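Side-chain contacts in D-alanyl-D-alanine carboxypeptidase (Mycobacterium tuberculosis H37Rv, PDB 4RYE), which shows D,D-carboxypeptidase activity on synthetic pentapeptides and probably cleaves the D-Ala-D-Ala end of peptidoglycan stem peptides in cell wall biogenesis: residues A[50-53]-A[54-57]; A[56-60]-A[61-65]. One frame throughout, in Å; residues are numbered along the deposited sequence.

Contact 1 of 2, residues A[50-53]-A[54-57]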
loop_
_atom_site.group_PDB
_atom_site.type_symbol
_atom_site.label_atom_id
_atom_site.label_comp_id
_atom_site.label_asym_id
_atom_site.label_seq_id
_atom_site.Cartn_x
_atom_site.Cartn_y
_atom_site.Cartn_z
ATOM N N LYS A 50 1.197 4.265 -3.318
ATOM C CA LYS A 50 2.273 4.873 -2.523
ATOM C C LYS A 50 3.333 3.854 -2.102
ATOM O O LYS A 50 4.471 4.219 -1.832
ATOM C CB LYS A 50 1.717 5.594 -1.285
ATOM C CG LYS A 50 0.950 6.890 -1.588
ATOM C CD LYS A 50 0.429 7.496 -0.286
ATOM C CE LYS A 50 -0.086 8.922 -0.461
ATOM N NZ LYS A 50 -1.453 8.933 -1.026
ATOM N N VAL A 51 2.965 2.580 -2.035
ATOM C CA VAL A 51 3.949 1.534 -1.747
ATOM C C VAL A 51 4.991 1.456 -2.865
ATOM O O VAL A 51 6.193 1.279 -2.619
ATOM C CB VAL A 51 3.272 0.152 -1.569
ATOM C CG1 VAL A 51 4.317 -0.928 -1.313
ATOM C CG2 VAL A 51 2.256 0.188 -0.421
ATOM N N LEU A 52 4.531 1.578 -4.099
ATOM C CA LEU A 52 5.426 1.607 -5.245
ATOM C C LEU A 52 6.331 2.844 -5.213
ATOM O O LEU A 52 7.512 2.764 -5.537
ATOM C CB LEU A 52 4.612 1.568 -6.536
ATOM C CG LEU A 52 5.387 1.403 -7.840
ATOM C CD1 LEU A 52 6.229 0.133 -7.775
ATOM C CD2 LEU A 52 4.419 1.372 -9.017
ATOM N N LEU A 53 5.788 3.991 -4.815
ATOM C CA LEU A 53 6.625 5.185 -4.649
ATOM C C LEU A 53 7.676 4.938 -3.568
ATOM O O LEU A 53 8.840 5.297 -3.732
ATOM C CB LEU A 53 5.766 6.403 -4.279
ATOM C CG LEU A 53 6.544 7.665 -3.886
ATOM C CD1 LEU A 53 7.409 8.154 -5.028
ATOM C CD2 LEU A 53 5.571 8.755 -3.440
ATOM N N ALA A 54 7.267 4.320 -2.461
ATOM C CA ALA A 54 8.199 4.013 -1.374
ATOM C C ALA A 54 9.371 3.140 -1.835
ATOM O O ALA A 54 10.514 3.367 -1.432
ATOM C CB ALA A 54 7.465 3.358 -0.182
ATOM N N LEU A 55 9.089 2.138 -2.664
ATOM C CA LEU A 55 10.150 1.296 -3.232
ATOM C C LEU A 55 11.187 2.100 -4.021
ATOM O O LEU A 55 12.390 1.883 -3.888
ATOM C CB LEU A 55 9.553 0.248 -4.167
ATOM C CG LEU A 55 9.028 -1.049 -3.571
ATOM C CD1 LEU A 55 8.323 -1.839 -4.670
ATOM C CD2 LEU A 55 10.172 -1.850 -2.972
ATOM N N VAL A 56 10.717 3.016 -4.866
ATOM C CA VAL A 56 11.620 3.853 -5.644
ATOM C C VAL A 56 12.456 4.729 -4.703
ATOM O O VAL A 56 13.681 4.833 -4.852
ATOM C CB VAL A 56 10.844 4.743 -6.639
ATOM C CG1 VAL A 56 11.779 5.772 -7.279
ATOM C CG2 VAL A 56 10.174 3.885 -7.708
ATOM N N ALA A 57 11.792 5.354 -3.731
ATOM C CA ALA A 57 12.482 6.233 -2.781
ATOM C C ALA A 57 13.561 5.482 -2.007
ATOM O O ALA A 57 14.664 5.989 -1.816
ATOM C CB ALA A 57 11.485 6.872 -1.810
#
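Leu52 and Leu55 meet through one methyl each, CD1 to CD1 at 4.2 Å, in the sole contact between side chains that joins 50-53 to 54-57. The other links between these two turns of helix 50-60 have a backbone atom on at least one side. Four i to i+4 bonds link them: Ala54 N to Lys50 O, Leu55 N to Val51 O, Val56 N to Leu52 O and Ala57 N to Leu53 O. The third is the longest, with Val56 N 3.3 Å from Leu52 O, while Ala57 N approaches Leu53 O at 3.0 Å and with the straightest N-H, at 168°.

The tight part is the layer of beta carbons against carbonyl oxygens of the preceding turn. Ala54 CB rests 3.4 Å from Val51 O, and Leu55 CB lies 3.5 Å from Leu52 O. Val56 adds a branch: CG2, anti to its own carbonyl carbon, reaches Leu52 O at 3.6 Å. Away from the backbone the packing across the segments is loose, and neighbouring parts of the chain, rather than solvent, cover the outward side, since all eight residues are buried. Leu53 has its CG anti to the backbone N (chi1 172°), and its side chain packs on Leu98, Thr120 and Pro141.

Lys50, the proton acceptor by similarity, likewise turns from 54-57; its NZ is hydrogen-bonded to Ser47 OG, Asn104 OD1 and Ser142 O, with a weak bond to Ser102 OG. This is consistent with the SxxK motif at a helix start in penicillin-binding enzymes. Around the two turns, helix 91-100 covers Ala54 and Ala57, helix 117-130 covers Leu52 and Val56, and helix 155-166 packs on Val51 and Leu55.

Contact 2 of 2, residues A[56-60]-A[61-65]; sequences VALDE and LDLNS
The C-terminal end of helix 50-60 and the turn that leads from it to strand 66-68 meet through Leu61 and Leu63. Leu61, the first residue to leave helical angles (psi 138°), still gives its N-H to Ala57 O at 2.8 Å, a bond bent to 150°. Its CB lies 3.2 Å from Ala57 O; CG, anti to its own carbonyl carbon (chi1 -61°), then carries CD1 to 4.0 Å from Ala57 CB. Outside the two segments, Leu61 also packs on Leu110, Met113 and Leu114.

A second apolar touch is made by methyls alone: Leu58 CD2 and Leu63 CD2 lie 3.9 Å apart, the two side chains running obliquely to one another. Both leucines also rest on Val170 of helix 169-176. One water joins the segments by donating to Leu58 O and to Leu61 O, each at 2.7 Å, and so occupies two carbonyls at the helix end.

Past Leu61 the chain turns on Asp62. From within this turn, the backbones of Leu63 and Ser65 bond to Arg92 and Ala91. Ser65 OG donates to Asp62 O at 2.7 Å, a second donor on that oxygen beside Ser65 N. Asn64 N, bound at 2.8 Å to the anti lone pair of Asp62 OD1, makes an Asx turn, and Ser65 N to Asp62 O closes the type I beta turn from Asp62 to Ser65.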
loop_
_atom_site.group_PDB
_atom_site.type_symbol
_atom_site.label_atom_id
_atom_site.label_comp_id
_atom_site.label_asym_id
_atom_site.label_seq_id
_atom_site.Cartn_x
_atom_site.Cartn_y
_atom_site.Cartn_z
ATOM N N VAL A 56 10.717 3.016 -4.866
ATOM C CA VAL A 56 11.620 3.853 -5.644
ATOM C C VAL A 56 12.456 4.729 -4.703
ATOM O O VAL A 56 13.681 4.833 -4.852
ATOM C CB VAL A 56 10.844 4.743 -6.639
ATOM C CG1 VAL A 56 11.779 5.772 -7.279
ATOM C CG2 VAL A 56 10.174 3.885 -7.708
ATOM N N ALA A 57 11.792 5.354 -3.731
ATOM C CA ALA A 57 12.482 6.233 -2.781
ATOM C C ALA A 57 13.561 5.482 -2.007
ATOM O O ALA A 57 14.664 5.989 -1.816
ATOM C CB ALA A 57 11.485 6.872 -1.810
ATOM N N LEU A 58 13.239 4.271 -1.563
ATOM C CA LEU A 58 14.185 3.480 -0.791
ATOM C C LEU A 58 15.358 3.015 -1.633
ATOM O O LEU A 58 16.473 2.871 -1.126
ATOM C CB LEU A 58 13.489 2.285 -0.141
ATOM C CG LEU A 58 12.619 2.669 1.053
ATOM C CD1 LEU A 58 11.676 1.534 1.396
ATOM C CD2 LEU A 58 13.506 3.040 2.236
ATOM N N ASP A 59 15.123 2.786 -2.917
ATOM C CA ASP A 59 16.226 2.425 -3.810
ATOM C C ASP A 59 17.183 3.586 -4.088
ATOM O O ASP A 59 18.391 3.395 -4.154
ATOM C CB ASP A 59 15.704 1.887 -5.147
ATOM C CG ASP A 59 15.247 0.444 -5.059
ATOM O OD1 ASP A 59 15.356 -0.164 -3.972
ATOM O OD2 ASP A 59 14.784 -0.084 -6.091
ATOM N N GLU A 60 16.641 4.787 -4.259
ATOM C CA GLU A 60 17.444 5.899 -4.779
ATOM C C GLU A 60 17.893 6.921 -3.744
ATOM O O GLU A 60 18.903 7.604 -3.936
ATOM C CB GLU A 60 16.680 6.626 -5.891
ATOM C CG GLU A 60 16.155 5.698 -6.974
ATOM C CD GLU A 60 15.847 6.415 -8.279
ATOM O OE1 GLU A 60 16.146 7.626 -8.396
ATOM O OE2 GLU A 60 15.311 5.753 -9.193
ATOM N N LEU A 61 17.144 7.052 -2.658
ATOM C CA LEU A 61 17.378 8.163 -1.732
ATOM C C LEU A 61 18.037 7.707 -0.439
ATOM O O LEU A 61 17.677 6.671 0.109
ATOM C CB LEU A 61 16.056 8.867 -1.409
ATOM C CG LEU A 61 15.259 9.509 -2.550
ATOM C CD1 LEU A 61 13.903 10.020 -2.028
ATOM C CD2 LEU A 61 16.036 10.635 -3.241
ATOM N N ASP A 62 19.006 8.479 0.040
ATOM C CA ASP A 62 19.548 8.284 1.386
ATOM C C ASP A 62 18.467 8.708 2.388
ATOM O O ASP A 62 17.801 9.723 2.181
ATOM C CB ASP A 62 20.808 9.127 1.578
ATOM C CG ASP A 62 21.506 8.855 2.907
ATOM O OD1 ASP A 62 20.956 9.224 3.972
ATOM O OD2 ASP A 62 22.622 8.288 2.883
ATOM N N LEU A 63 18.293 7.943 3.466
ATOM C CA LEU A 63 17.193 8.190 4.410
ATOM C C LEU A 63 17.370 9.500 5.162
ATOM O O LEU A 63 16.397 10.086 5.651
ATOM C CB LEU A 63 17.064 7.040 5.413
ATOM C CG LEU A 63 16.481 5.708 4.934
ATOM C CD1 LEU A 63 16.574 4.695 6.065
ATOM C CD2 LEU A 63 15.036 5.872 4.472
ATOM N N ASN A 64 18.617 9.956 5.252
ATOM C CA ASN A 64 18.922 11.199 5.945
ATOM C C ASN A 64 19.171 12.373 5.001
ATOM O O ASN A 64 19.503 13.469 5.441
ATOM C CB ASN A 64 20.120 11.000 6.881
ATOM C CG ASN A 64 19.794 10.084 8.049
ATOM O OD1 ASN A 64 18.824 10.311 8.779
ATOM N ND2 ASN A 64 20.588 9.035 8.219
ATOM N N SER A 65 19.027 12.149 3.698
ATOM C CA SER A 65 19.159 13.260 2.761
ATOM C C SER A 65 17.925 14.149 2.909
ATOM O O SER A 65 16.843 13.673 3.269
ATOM C CB SER A 65 19.339 12.768 1.318
ATOM O OG SER A 65 18.217 12.027 0.892
HETATM O O HOH W 1 17.054 4.243 1.095
#

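Contact 1 and contact 2 follow one another along a single piece of chain, with centres 10 Å apart and Val56 and Ala57 common to both. They share helix 50-60: contact 1 covers its beginning and middle, contact 2 its last turn and the loop toward strand 66-68. Depth changes along the way: the centre of contact 1, buried, lies about 9 Å from the centre of the chain, and that of contact 2, at the surface, about 18 Å. The helix starts at what is, by similarity, the active site, where Lys50 lies beside Ser47 and Ser102, while the side chain of Ala57 is already about 10 Å from that of Lys50.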